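Local atomic coordinates of L-2,4-diaminobutyric acid acetyltransferase (Geobacillus sp., PDB entry 6SLL), a protein that transfers an acetyl group from acetyl-coenzyme A to L-2,4-diaminobutyric acid, a step in making the chemical chaperone ectoine. Residues D43-S46 with P47-M51. Numbering follows the deposited sequence.
Sequences DLNS and PYCYM. With DAB (2,4-diaminobutyric acid), chain G; DAB (2,4-diaminobutyric acid), chain D.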
loop_
_atom_site.group_PDB
_atom_site.type_symbol
_atom_site.label_atom_id
_atom_site.label_comp_id
_atom_site.label_asym_id
_atom_site.label_seq_id
_atom_site.Cartn_x
_atom_site.Cartn_y
_atom_site.Cartn_z
ATOM N N ASP B 43 3.737 -6.020 11.044
ATOM C CA ASP B 43 2.420 -6.575 10.654
ATOM C C ASP B 43 2.428 -7.024 9.178
ATOM O O ASP B 43 2.553 -6.219 8.222
ATOM C CB ASP B 43 1.365 -5.582 10.839
ATOM C CG ASP B 43 1.233 -5.039 12.276
ATOM O OD1 ASP B 43 1.414 -5.836 13.190
ATOM O OD2 ASP B 43 0.957 -3.841 12.370
ATOM N N LEU B 44 2.206 -8.285 9.029
ATOM C CA LEU B 44 2.391 -8.953 7.734
ATOM C C LEU B 44 1.263 -8.630 6.792
ATOM O O LEU B 44 0.086 -8.919 7.086
ATOM C CB LEU B 44 2.472 -10.461 8.002
ATOM C CG LEU B 44 2.828 -11.272 6.712
ATOM C CD1 LEU B 44 4.184 -10.873 6.162
ATOM C CD2 LEU B 44 2.831 -12.755 7.125
ATOM N N ASN B 45 1.581 -8.064 5.634
ATOM C CA ASN B 45 0.619 -7.900 4.548
ATOM C C ASN B 45 0.666 -9.074 3.635
ATOM O O ASN B 45 1.422 -10.024 3.804
ATOM C CB ASN B 45 0.907 -6.565 3.795
ATOM C CG ASN B 45 0.807 -5.428 4.778
ATOM O OD1 ASN B 45 -0.324 -5.125 5.264
ATOM N ND2 ASN B 45 1.876 -4.793 5.158
ATOM N N SER B 46 -0.258 -9.079 2.639
ATOM C CA SER B 46 -0.313 -10.185 1.697
ATOM C C SER B 46 0.897 -10.191 0.793
ATOM O O SER B 46 1.523 -9.159 0.544
ATOM C CB SER B 46 -1.566 -10.117 0.832
ATOM O OG SER B 46 -1.538 -9.015 -0.043
ATOM N N PRO B 47 1.272 -11.378 0.213
ATOM C CA PRO B 47 2.324 -11.404 -0.798
ATOM C C PRO B 47 2.033 -10.401 -1.914
ATOM O O PRO B 47 2.947 -9.727 -2.394
ATOM C CB PRO B 47 2.357 -12.856 -1.215
ATOM C CG PRO B 47 1.860 -13.595 0.020
ATOM C CD PRO B 47 0.841 -12.728 0.617
ATOM N N TYR B 48 0.793 -10.358 -2.348
ATOM C CA TYR B 48 0.383 -9.436 -3.430
ATOM C C TYR B 48 0.778 -8.003 -3.079
ATOM O O TYR B 48 1.208 -7.266 -3.974
ATOM C CB TYR B 48 -1.141 -9.573 -3.632
ATOM C CG TYR B 48 -1.681 -8.834 -4.812
ATOM C CD1 TYR B 48 -2.022 -7.485 -4.697
ATOM C CD2 TYR B 48 -1.925 -9.435 -6.011
ATOM C CE1 TYR B 48 -2.556 -6.810 -5.740
ATOM C CE2 TYR B 48 -2.440 -8.782 -7.089
ATOM C CZ TYR B 48 -2.802 -7.465 -6.983
ATOM O OH TYR B 48 -3.373 -6.745 -7.996
ATOM N N CYS B 49 0.585 -7.569 -1.837
ATOM C CA CYS B 49 0.995 -6.234 -1.421
ATOM C C CYS B 49 2.429 -5.972 -1.744
ATOM O O CYS B 49 2.797 -4.895 -2.236
ATOM C CB CYS B 49 0.700 -6.066 0.061
ATOM S SG CYS B 49 1.092 -4.432 0.734
ATOM N N TYR B 50 3.311 -6.914 -1.418
ATOM C CA TYR B 50 4.731 -6.701 -1.683
ATOM C C TYR B 50 5.058 -6.763 -3.143
ATOM O O TYR B 50 6.009 -6.047 -3.579
ATOM C CB TYR B 50 5.572 -7.678 -0.805
ATOM C CG TYR B 50 5.324 -7.439 0.664
ATOM C CD1 TYR B 50 5.844 -6.312 1.285
ATOM C CD2 TYR B 50 4.539 -8.282 1.407
ATOM C CE1 TYR B 50 5.549 -6.026 2.603
ATOM C CE2 TYR B 50 4.232 -7.986 2.734
ATOM C CZ TYR B 50 4.748 -6.867 3.332
ATOM O OH TYR B 50 4.368 -6.577 4.616
ATOM N N MET B 51 4.327 -7.470 -3.942
ATOM C CA MET B 51 4.465 -7.372 -5.409
ATOM C C MET B 51 4.088 -6.009 -5.877
ATOM O O MET B 51 4.791 -5.414 -6.721
ATOM C CB MET B 51 3.550 -8.436 -6.077
ATOM C CG MET B 51 3.936 -9.795 -5.809
ATOM S SD MET B 51 2.755 -11.007 -6.491
ATOM C CE MET B 51 3.337 -12.452 -5.633
HETATM N N DAB G . 3.600 -1.979 12.509
HETATM C CA DAB G . 3.403 -1.277 11.205
HETATM C C DAB G . 3.722 -2.262 10.101
HETATM O O DAB G . 3.351 -1.938 8.979
HETATM C CB DAB G . 4.268 -0.015 11.105
HETATM C CG DAB G . 5.741 -0.251 11.000
HETATM N ND DAB G . 6.444 1.063 10.901
HETATM O OXT DAB G . 4.339 -3.292 10.347
HETATM N N DAB D . -6.211 -10.730 -5.130
HETATM C CA DAB D . -5.648 -9.361 -5.045
HETATM C C DAB D . -5.971 -8.751 -3.680
HETATM O O DAB D . -6.920 -9.231 -3.049
HETATM C CB DAB D . -6.003 -8.460 -6.217
HETATM C CG DAB D . -7.406 -8.065 -6.207
HETATM N ND DAB D . -7.663 -7.223 -7.442
HETATM O OXT DAB D . -5.325 -7.759 -3.371
#
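Asp43 O lies 4.1 Å from Tyr50 OH and takes a bond from Gln90 NE2, the side chain whose OE1 bonds that hydroxyl. Its N donates almost straight to OXT of its own pocket's diaminobutyrate (2.9 Å, 167°); in one of its two conformers, OD2 also accepts from the ligand's amino N and from His165. At Leu44, CD1 lies 4.5 Å from Tyr50 CE2. Asn45 crosses Tyr50 at about a right angle: ND2 donates to Tyr50 OH over 3.1 Å, and Asn45 N adds a weak bond. Ser46 is the N-cap, its OG accepting from Cys49 N at 3.1 Å and bonding Asn45 OD1 of the second subunit.

Tyr48 CG stands anti to its N (chi1 -172°), and the ring reaches the second subunit's active site. There one face lies under the other diaminobutyrate, whose CB is 3.4 Å from Tyr48 CZ, and OH bonds Thr125. A leucine here would probably leave this Thr125 without its mate and the substrate without a flat wall.

Between helices 29-39 and 47-56 of this GNAT-family chain, the turn puts Asp43 in its own pocket and Tyr48 on the second subunit's; Trp33 packs on Leu44 and Pro47, Val32 and Ile36 on Tyr50, and Trp89 of strand 85-93 on Asn45 and Cys49.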